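Local coordinates for protein GH62 hydrolase (PDB 4PVA) that probably hydrolyses alpha-L-arabinofuranosyl side groups of arabinoxylan, as a family 62 glycoside hydrolase of a thermophilic, lignocellulose-degrading fungus, at residues Leu32-Arg40 / Ala82-Gln92; Asn54-Ser62 / Val72-Ala80. All blocks are in the same frame, centred on the assembly; numbering follows the deposited sequence.

Contact 1 of 2, residues Leu32-Arg40 / Ala82-Gln92; sequences LVFPKNDER and ANNAPFYYLDQ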
loop_
_atom_site.group_PDB
_atom_site.type_symbol
_atom_site.label_atom_id
_atom_site.label_comp_id
_atom_site.label_asym_id
_atom_site.label_seq_id
_atom_site.Cartn_x
_atom_site.Cartn_y
_atom_site.Cartn_z
ATOM N N LEU A 32 -4.740 9.623 13.863
ATOM C CA LEU A 32 -5.776 10.380 13.189
ATOM C C LEU A 32 -7.080 9.634 12.962
ATOM O O LEU A 32 -8.143 10.283 12.844
ATOM C CB LEU A 32 -5.295 10.836 11.819
ATOM C CG LEU A 32 -4.099 11.771 11.771
ATOM C CD1 LEU A 32 -3.733 12.069 10.314
ATOM C CD2 LEU A 32 -4.349 13.057 12.512
ATOM N N VAL A 33 -7.035 8.313 12.847
ATOM C CA VAL A 33 -8.236 7.523 12.578
ATOM C C VAL A 33 -8.272 6.287 13.454
ATOM O O VAL A 33 -7.331 5.478 13.429
ATOM C CB VAL A 33 -8.378 7.129 11.102
ATOM C CG1 VAL A 33 -9.701 6.397 10.882
ATOM C CG2 VAL A 33 -8.308 8.333 10.202
ATOM N N PHE A 34 -9.349 6.196 14.241
ATOM C CA PHE A 34 -9.614 5.130 15.186
ATOM C C PHE A 34 -10.793 4.289 14.682
ATOM O O PHE A 34 -11.618 4.755 13.914
ATOM C CB PHE A 34 -10.026 5.712 16.569
ATOM C CG PHE A 34 -8.915 6.362 17.319
ATOM C CD1 PHE A 34 -8.364 7.577 16.894
ATOM C CD2 PHE A 34 -8.414 5.778 18.462
ATOM C CE1 PHE A 34 -7.351 8.180 17.616
ATOM C CE2 PHE A 34 -7.389 6.369 19.170
ATOM C CZ PHE A 34 -6.847 7.553 18.735
ATOM N N PRO A 35 -10.899 3.046 15.152
ATOM C CA PRO A 35 -12.132 2.316 14.942
ATOM C C PRO A 35 -13.325 3.052 15.555
ATOM O O PRO A 35 -13.176 3.770 16.550
ATOM C CB PRO A 35 -11.918 1.031 15.722
ATOM C CG PRO A 35 -10.499 0.919 15.969
ATOM C CD PRO A 35 -9.949 2.305 15.975
ATOM N N LYS A 36 -14.500 2.839 14.984
ATOM C CA LYS A 36 -15.700 3.430 15.523
ATOM C C LYS A 36 -16.112 2.644 16.760
ATOM O O LYS A 36 -15.811 1.459 16.909
ATOM C CB LYS A 36 -16.822 3.420 14.500
ATOM C CG LYS A 36 -16.528 4.128 13.202
ATOM C CD LYS A 36 -16.132 5.578 13.418
ATOM C CE LYS A 36 -15.884 6.276 12.096
ATOM N NZ LYS A 36 -15.362 7.664 12.253
ATOM N N ASN A 37 -16.803 3.319 17.661
ATOM C CA ASN A 37 -17.448 2.635 18.758
ATOM C C ASN A 37 -18.819 2.218 18.227
ATOM O O ASN A 37 -19.812 2.903 18.418
ATOM C CB ASN A 37 -17.544 3.559 19.970
ATOM C CG ASN A 37 -18.176 2.889 21.180
ATOM O OD1 ASN A 37 -18.497 1.694 21.169
ATOM N ND2 ASN A 37 -18.352 3.667 22.250
ATOM N N ASP A 38 -18.842 1.123 17.482
ATOM C CA ASP A 38 -20.088 0.552 16.954
ATOM C C ASP A 38 -20.107 -0.967 17.147
ATOM O O ASP A 38 -19.178 -1.537 17.706
ATOM C CB ASP A 38 -20.309 0.979 15.482
ATOM C CG ASP A 38 -19.261 0.469 14.530
ATOM O OD1 ASP A 38 -18.634 -0.563 14.803
ATOM O OD2 ASP A 38 -19.111 1.110 13.467
ATOM N N GLU A 39 -21.158 -1.626 16.677
ATOM C CA GLU A 39 -21.321 -3.047 16.970
ATOM C C GLU A 39 -20.394 -3.968 16.222
ATOM O O GLU A 39 -20.325 -5.145 16.522
ATOM C CB GLU A 39 -22.774 -3.471 16.760
ATOM C CG GLU A 39 -23.645 -2.818 17.807
ATOM C CD GLU A 39 -25.014 -3.399 17.875
ATOM O OE1 GLU A 39 -25.363 -4.287 17.070
ATOM O OE2 GLU A 39 -25.728 -2.941 18.772
ATOM N N ARG A 40 -19.669 -3.442 15.246
ATOM C CA ARG A 40 -18.679 -4.246 14.541
ATOM C C ARG A 40 -17.458 -4.527 15.420
ATOM O O ARG A 40 -16.699 -5.479 15.176
ATOM C CB ARG A 40 -18.281 -3.553 13.258
ATOM C CG ARG A 40 -19.362 -3.673 12.209
ATOM C CD ARG A 40 -19.087 -2.755 11.054
ATOM N NE ARG A 40 -20.177 -2.733 10.069
ATOM C CZ ARG A 40 -20.135 -3.365 8.902
ATOM N NH1 ARG A 40 -19.084 -4.098 8.577
ATOM N NH2 ARG A 40 -21.140 -3.285 8.032
ATOM N N ALA A 82 -10.497 13.878 10.321
ATOM C CA ALA A 82 -10.620 12.537 9.732
ATOM C C ALA A 82 -11.282 11.533 10.654
ATOM O O ALA A 82 -12.024 10.656 10.203
ATOM C CB ALA A 82 -9.251 12.007 9.317
ATOM N N ASN A 83 -11.023 11.646 11.961
ATOM C CA ASN A 83 -11.578 10.700 12.935
ATOM C C ASN A 83 -13.091 10.821 13.069
ATOM O O ASN A 83 -13.727 9.918 13.556
ATOM C CB ASN A 83 -10.932 10.847 14.309
ATOM C CG ASN A 83 -11.130 9.629 15.189
ATOM O OD1 ASN A 83 -10.998 8.480 14.748
ATOM N ND2 ASN A 83 -11.438 9.870 16.462
ATOM N N ASN A 84 -13.638 11.936 12.613
ATOM C CA ASN A 84 -15.079 12.131 12.601
ATOM C C ASN A 84 -15.749 11.811 11.301
ATOM O O ASN A 84 -16.977 11.954 11.185
ATOM C CB ASN A 84 -15.407 13.568 12.988
ATOM C CG ASN A 84 -14.939 13.895 14.371
ATOM O OD1 ASN A 84 -14.989 13.048 15.272
ATOM N ND2 ASN A 84 -14.431 15.115 14.546
ATOM N N ALA A 85 -14.977 11.336 10.323
ATOM C CA ALA A 85 -15.545 10.954 9.036
ATOM C C ALA A 85 -16.358 9.676 9.211
ATOM O O ALA A 85 -15.875 8.719 9.820
ATOM C CB ALA A 85 -14.431 10.735 8.022
ATOM N N PRO A 86 -17.590 9.641 8.688
ATOM C CA PRO A 86 -18.334 8.377 8.722
ATOM C C PRO A 86 -17.656 7.316 7.873
ATOM O O PRO A 86 -17.135 7.639 6.806
ATOM C CB PRO A 86 -19.694 8.733 8.096
ATOM C CG PRO A 86 -19.435 10.015 7.352
ATOM C CD PRO A 86 -18.340 10.730 8.039
ATOM N N PHE A 87 -17.690 6.072 8.325
ATOM C CA PHE A 87 -17.165 4.983 7.529
ATOM C C PHE A 87 -18.266 4.408 6.657
ATOM O O PHE A 87 -19.397 4.203 7.127
ATOM C CB PHE A 87 -16.651 3.846 8.416
ATOM C CG PHE A 87 -15.351 4.118 9.125
ATOM C CD1 PHE A 87 -14.550 5.237 8.863
ATOM C CD2 PHE A 87 -14.907 3.201 10.059
ATOM C CE1 PHE A 87 -13.341 5.428 9.532
ATOM C CE2 PHE A 87 -13.715 3.396 10.745
ATOM C CZ PHE A 87 -12.933 4.501 10.477
ATOM N N TYR A 88 -17.965 4.174 5.392
ATOM C CA TYR A 88 -18.773 3.267 4.593
ATOM C C TYR A 88 -18.135 1.893 4.659
ATOM O O TYR A 88 -17.031 1.686 4.122
ATOM C CB TYR A 88 -18.916 3.733 3.150
ATOM C CG TYR A 88 -19.902 2.882 2.379
ATOM C CD1 TYR A 88 -19.531 1.663 1.829
ATOM C CD2 TYR A 88 -21.244 3.282 2.250
ATOM C CE1 TYR A 88 -20.442 0.881 1.144
ATOM C CE2 TYR A 88 -22.152 2.493 1.570
ATOM C CZ TYR A 88 -21.753 1.298 1.030
ATOM O OH TYR A 88 -22.642 0.493 0.347
ATOM N N TYR A 89 -18.778 0.938 5.318
ATOM C CA TYR A 89 -18.305 -0.434 5.403
ATOM C C TYR A 89 -18.582 -1.130 4.081
ATOM O O TYR A 89 -19.733 -1.310 3.664
ATOM C CB TYR A 89 -18.952 -1.132 6.581
ATOM C CG TYR A 89 -18.499 -0.593 7.918
ATOM C CD1 TYR A 89 -17.308 -1.009 8.479
ATOM C CD2 TYR A 89 -19.254 0.321 8.629
ATOM C CE1 TYR A 89 -16.883 -0.556 9.691
ATOM C CE2 TYR A 89 -18.840 0.788 9.862
ATOM C CZ TYR A 89 -17.649 0.333 10.396
ATOM O OH TYR A 89 -17.221 0.790 11.611
ATOM N N LEU A 90 -17.509 -1.495 3.384
ATOM C CA LEU A 90 -17.628 -1.910 2.006
ATOM C C LEU A 90 -18.303 -3.270 1.808
ATOM O O LEU A 90 -18.683 -3.596 0.693
ATOM C CB LEU A 90 -16.242 -1.882 1.358
ATOM C CG LEU A 90 -15.782 -0.447 1.073
ATOM C CD1 LEU A 90 -14.288 -0.384 0.822
ATOM C CD2 LEU A 90 -16.464 0.140 -0.136
ATOM N N ASP A 91 -18.481 -4.025 2.889
ATOM C CA ASP A 91 -19.329 -5.231 2.830
ATOM C C ASP A 91 -20.794 -4.946 2.507
ATOM O O ASP A 91 -21.514 -5.900 2.178
ATOM C CB ASP A 91 -19.169 -6.124 4.067
ATOM C CG ASP A 91 -19.481 -5.412 5.363
ATOM O OD1 ASP A 91 -20.312 -4.497 5.395
ATOM O OD2 ASP A 91 -18.854 -5.785 6.368
ATOM N N GLN A 92 -21.177 -3.671 2.531
ATOM C CA GLN A 92 -22.521 -3.218 2.115
ATOM C C GLN A 92 -22.620 -3.016 0.618
ATOM O O GLN A 92 -23.724 -2.919 0.082
ATOM C CB GLN A 92 -22.885 -1.895 2.815
ATOM C CG GLN A 92 -22.880 -2.021 4.314
ATOM C CD GLN A 92 -23.810 -3.084 4.744
ATOM O OE1 GLN A 92 -25.039 -2.935 4.579
ATOM N NE2 GLN A 92 -23.275 -4.202 5.242
HETATM O O HOH W 1 -8.403 13.024 12.852
HETATM O O HOH W 2 -13.012 6.979 13.596
HETATM O O HOH W 3 -14.794 0.797 13.063
#
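Lys36 bends at its second torsion (chi2 -57°) and then runs straight, laying CE over the centre of the Phe87 ring. Lys36 CE stands 3.5 Å from the Phe87 ring centroid, almost on the normal, a CH-pi contact. Lys36 NZ, also above that face, makes a cation-pi contact and donates to Ala85 O at 2.7 Å. Arg40, extended from CG to NE, slides antiparallel along Tyr89: its guanidinium lies flat on the ring, planes 4° apart, with CD over the ring centre. End-on, Arg40 NH1 reaches Asp91 OD2 at 2.8 Å and Arg40 NH2 reaches Asp91 OD1 at 3.0 Å, both through syn lone pairs and close to the guanidinium plane. Gln92 NE2 meets Asp91 OD1 from above the carboxylate, and a bound phosphate pairs with Arg40 NH1. Between the two cations, Tyr89 OH donates to the syn lone pair of Asp38 OD2 at 2.7 Å. Nearer the start of both segments, Phe34 N donates to Asn83 OD1 (2.9 Å), while Val33 CG1 touches the Phe87 edge. Two cation-pi contacts, with oxygens binding both charged groups, thus hold the loop between strands 26-28 and 44-53 against the segment carrying edge strand 88-89, and should restrict rotation of both cations.

Contact 2 of 2, residues Asn54-Ser62 / Val72-Ala80; sequences NGTYHVFAS and VYFNFTDFA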
loop_
_atom_site.group_PDB
_atom_site.type_symbol
_atom_site.label_atom_id
_atom_site.label_comp_id
_atom_site.label_asym_id
_atom_site.label_seq_id
_atom_site.Cartn_x
_atom_site.Cartn_y
_atom_site.Cartn_z
ATOM N N ASN A 54 -9.290 17.589 -5.557
ATOM C CA ASN A 54 -10.052 18.845 -5.378
ATOM C C ASN A 54 -10.334 19.129 -3.902
ATOM O O ASN A 54 -11.450 19.484 -3.514
ATOM C CB ASN A 54 -11.333 18.805 -6.208
ATOM C CG ASN A 54 -11.054 18.734 -7.702
ATOM O OD1 ASN A 54 -10.062 19.302 -8.194
ATOM N ND2 ASN A 54 -11.922 18.035 -8.433
ATOM N N GLY A 55 -9.305 18.935 -3.094
ATOM C CA GLY A 55 -9.342 19.231 -1.677
ATOM C C GLY A 55 -9.973 18.171 -0.790
ATOM O O GLY A 55 -9.962 18.329 0.431
ATOM N N THR A 56 -10.452 17.076 -1.375
ATOM C CA THR A 56 -11.002 15.985 -0.592
ATOM C C THR A 56 -10.078 14.771 -0.633
ATOM O O THR A 56 -9.665 14.317 -1.701
ATOM C CB THR A 56 -12.375 15.573 -1.091
ATOM O OG1 THR A 56 -13.274 16.689 -0.983
ATOM C CG2 THR A 56 -12.956 14.427 -0.275
ATOM N N TYR A 57 -9.768 14.299 0.570
ATOM C CA TYR A 57 -9.013 13.037 0.760
ATOM C C TYR A 57 -9.971 11.861 0.775
ATOM O O TYR A 57 -10.953 11.866 1.509
ATOM C CB TYR A 57 -8.240 13.064 2.073
ATOM C CG TYR A 57 -7.239 14.163 2.160
ATOM C CD1 TYR A 57 -5.946 14.000 1.687
ATOM C CD2 TYR A 57 -7.572 15.415 2.714
ATOM C CE1 TYR A 57 -5.026 15.041 1.773
ATOM C CE2 TYR A 57 -6.642 16.416 2.815
ATOM C CZ TYR A 57 -5.419 16.239 2.322
ATOM O OH TYR A 57 -4.529 17.299 2.464
ATOM N N HIS A 58 -9.667 10.890 -0.079
ATOM C CA HIS A 58 -10.433 9.666 -0.211
ATOM C C HIS A 58 -9.557 8.514 0.269
ATOM O O HIS A 58 -8.501 8.306 -0.288
ATOM C CB HIS A 58 -10.789 9.432 -1.664
ATOM C CG HIS A 58 -11.676 10.487 -2.245
ATOM N ND1 HIS A 58 -13.044 10.401 -2.203
ATOM C CD2 HIS A 58 -11.381 11.651 -2.874
ATOM C CE1 HIS A 58 -13.563 11.467 -2.782
ATOM N NE2 HIS A 58 -12.585 12.239 -3.202
ATOM N N VAL A 59 -10.001 7.828 1.311
ATOM C CA VAL A 59 -9.217 6.780 1.947
ATOM C C VAL A 59 -9.957 5.453 1.947
ATOM O O VAL A 59 -11.149 5.389 2.218
ATOM C CB VAL A 59 -8.841 7.159 3.394
ATOM C CG1 VAL A 59 -7.970 6.078 4.038
ATOM C CG2 VAL A 59 -8.121 8.499 3.417
ATOM N N PHE A 60 -9.228 4.382 1.613
ATOM C CA PHE A 60 -9.695 3.016 1.822
ATOM C C PHE A 60 -8.748 2.389 2.815
ATOM O O PHE A 60 -7.530 2.598 2.739
ATOM C CB PHE A 60 -9.717 2.208 0.520
ATOM C CG PHE A 60 -10.604 2.807 -0.562
ATOM C CD1 PHE A 60 -10.183 3.930 -1.273
ATOM C CD2 PHE A 60 -11.841 2.273 -0.843
ATOM C CE1 PHE A 60 -10.986 4.505 -2.240
ATOM C CE2 PHE A 60 -12.631 2.827 -1.837
ATOM C CZ PHE A 60 -12.189 3.937 -2.521
ATOM N N ALA A 61 -9.267 1.644 3.769
ATOM C CA ALA A 61 -8.497 0.993 4.808
ATOM C C ALA A 61 -9.127 -0.336 5.174
ATOM O O ALA A 61 -10.287 -0.599 4.808
ATOM C CB ALA A 61 -8.393 1.886 6.048
ATOM N N SER A 62 -8.402 -1.180 5.893
ATOM C CA SER A 62 -8.959 -2.422 6.377
ATOM C C SER A 62 -9.362 -2.305 7.801
ATOM O O SER A 62 -8.752 -1.612 8.603
ATOM C CB SER A 62 -8.002 -3.563 6.243
ATOM O OG SER A 62 -7.679 -3.739 4.850
ATOM N N VAL A 72 -13.109 -0.464 4.580
ATOM C CA VAL A 72 -13.924 0.742 4.719
ATOM C C VAL A 72 -13.458 1.797 3.751
ATOM O O VAL A 72 -12.267 1.839 3.400
ATOM C CB VAL A 72 -13.882 1.368 6.130
ATOM C CG1 VAL A 72 -14.656 0.523 7.109
ATOM C CG2 VAL A 72 -12.466 1.668 6.628
ATOM N N TYR A 73 -14.377 2.652 3.334
ATOM C CA TYR A 73 -14.084 3.867 2.625
ATOM C C TYR A 73 -14.533 5.062 3.482
ATOM O O TYR A 73 -15.614 5.019 4.083
ATOM C CB TYR A 73 -14.813 3.886 1.279
ATOM C CG TYR A 73 -14.872 5.249 0.649
ATOM C CD1 TYR A 73 -13.779 5.774 -0.022
ATOM C CD2 TYR A 73 -16.015 6.030 0.768
ATOM C CE1 TYR A 73 -13.813 7.031 -0.588
ATOM C CE2 TYR A 73 -16.065 7.302 0.223
ATOM C CZ TYR A 73 -14.980 7.808 -0.454
ATOM O OH TYR A 73 -15.061 9.087 -0.985
ATOM N N PHE A 74 -13.762 6.134 3.459
ATOM C CA PHE A 74 -14.192 7.388 4.039
ATOM C C PHE A 74 -13.473 8.549 3.356
ATOM O O PHE A 74 -12.436 8.370 2.721
ATOM C CB PHE A 74 -13.992 7.394 5.557
ATOM C CG PHE A 74 -12.583 7.148 6.018
ATOM C CD1 PHE A 74 -12.051 5.860 6.060
ATOM C CD2 PHE A 74 -11.791 8.196 6.440
ATOM C CE1 PHE A 74 -10.764 5.652 6.523
ATOM C CE2 PHE A 74 -10.488 7.979 6.887
ATOM C CZ PHE A 74 -9.984 6.701 6.928
ATOM N N ASN A 75 -14.016 9.761 3.530
ATOM C CA ASN A 75 -13.394 10.940 2.999
ATOM C C ASN A 75 -13.447 12.066 4.018
ATOM O O ASN A 75 -14.208 11.998 4.989
ATOM C CB ASN A 75 -13.980 11.342 1.637
ATOM C CG ASN A 75 -15.461 11.687 1.709
ATOM O OD1 ASN A 75 -15.871 12.598 2.440
ATOM N ND2 ASN A 75 -16.258 10.992 0.952
ATOM N N PHE A 76 -12.604 13.058 3.799
ATOM C CA PHE A 76 -12.502 14.213 4.691
ATOM C C PHE A 76 -11.732 15.291 3.953
ATOM O O PHE A 76 -11.081 15.032 2.940
ATOM C CB PHE A 76 -11.821 13.821 6.019
ATOM C CG PHE A 76 -10.422 13.234 5.852
ATOM C CD1 PHE A 76 -9.307 14.058 5.783
ATOM C CD2 PHE A 76 -10.226 11.865 5.763
ATOM C CE1 PHE A 76 -8.027 13.533 5.623
ATOM C CE2 PHE A 76 -8.937 11.353 5.614
ATOM C CZ PHE A 76 -7.859 12.183 5.533
ATOM N N THR A 77 -11.764 16.510 4.480
ATOM C CA THR A 77 -10.980 17.601 3.951
ATOM C C THR A 77 -9.873 18.078 4.876
ATOM O O THR A 77 -8.992 18.776 4.422
ATOM C CB THR A 77 -11.875 18.826 3.627
ATOM O OG1 THR A 77 -12.562 19.271 4.810
ATOM C CG2 THR A 77 -12.892 18.456 2.586
ATOM N N ASP A 78 -9.921 17.672 6.116
ATOM C CA ASP A 78 -9.011 18.156 7.148
ATOM C C ASP A 78 -8.542 16.984 8.000
ATOM O O ASP A 78 -9.319 16.332 8.619
ATOM C CB ASP A 78 -9.810 19.181 7.983
ATOM C CG ASP A 78 -9.046 19.802 9.121
ATOM O OD1 ASP A 78 -8.102 19.260 9.663
ATOM O OD2 ASP A 78 -9.517 20.895 9.489
ATOM N N PHE A 79 -7.220 16.753 8.033
ATOM C CA PHE A 79 -6.682 15.623 8.756
ATOM C C PHE A 79 -7.151 15.562 10.193
ATOM O O PHE A 79 -7.378 14.481 10.725
ATOM C CB PHE A 79 -5.171 15.594 8.752
ATOM C CG PHE A 79 -4.571 15.250 7.424
ATOM C CD1 PHE A 79 -4.699 13.971 6.913
ATOM C CD2 PHE A 79 -3.879 16.193 6.701
ATOM C CE1 PHE A 79 -4.164 13.674 5.678
ATOM C CE2 PHE A 79 -3.306 15.881 5.481
ATOM C CZ PHE A 79 -3.474 14.619 4.960
ATOM N N ALA A 80 -7.287 16.722 10.832
ATOM C CA ALA A 80 -7.713 16.761 12.226
ATOM C C ALA A 80 -9.151 16.365 12.456
ATOM O O ALA A 80 -9.550 16.078 13.595
ATOM C CB ALA A 80 -7.474 18.145 12.797
HETATM O O HOH W 4 -8.478 19.842 2.025
#
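Tyr57 and Phe76, Val59 and Phe74, and Ala61 and Val72 are the hydrogen-bonded pairs of a beta hairpin, and in each both N-H groups find the opposite C=O. Tyr57 N lies 2.8 Å from Phe76 O. The return bond, Phe76 N to Tyr57 O, is longer at 3.1 Å. Alpha carbons of the non-hydrogen-bonded pairs also approach carbonyl oxygens, as Phe60 CA does Val72 O at 3.2 Å. His58 and Phe60 turn their backbone polar groups away from 72-80 and make backbone hydrogen bonds to strand 44-53, His58 with Val51 and Phe60 with Thr49. On their side of the sheet, His58 ND1 and Tyr73 OH share a hydrogen bond of 2.7 Å, the rings meeting rim to rim; Asn75 ND2 donates to the hydroxyl of the buried Tyr73. At the hairpin's open end, one water donates to both Gly55 O and Thr77 O. On the other side, Phe74 and Phe76 take chi1 near +58°, swinging their rings toward the neighbouring strand: Val59 CB lies over Phe74, Tyr57 CB over Phe76. Phe79 CZ comes over the Tyr57 ring. The amides of the three pairs and the Tyr73 hydroxyl are therefore satisfied within the hairpin, while the opposite side is apolar.

The centres of contacts 1 and 2 lie about 11 Å apart, and both involve one four-stranded antiparallel sheet, ordered 44-53, 56-65, 68-76, 88-89. Along the chain, the hairpin segments 54-62 and 72-80 fall between the two segments of contact 1, 32-40 and 82-92. Strands 68-76 and 88-89 are sheet neighbours: Tyr88 N lies 2.8 Å from Tyr73 O, a probable hydrogen bond, and Tyr89 CD1 packs on Val72 CG1 at 3.4 Å. The Phe74 and Phe87 rings also meet. Contact 2 therefore builds the hairpin within the sheet, and contact 1 ties the loop leading into strand 44-53 to the segment carrying 88-89, the edge strand of that sheet, consistent with one blade of the five-bladed beta-propeller of this family.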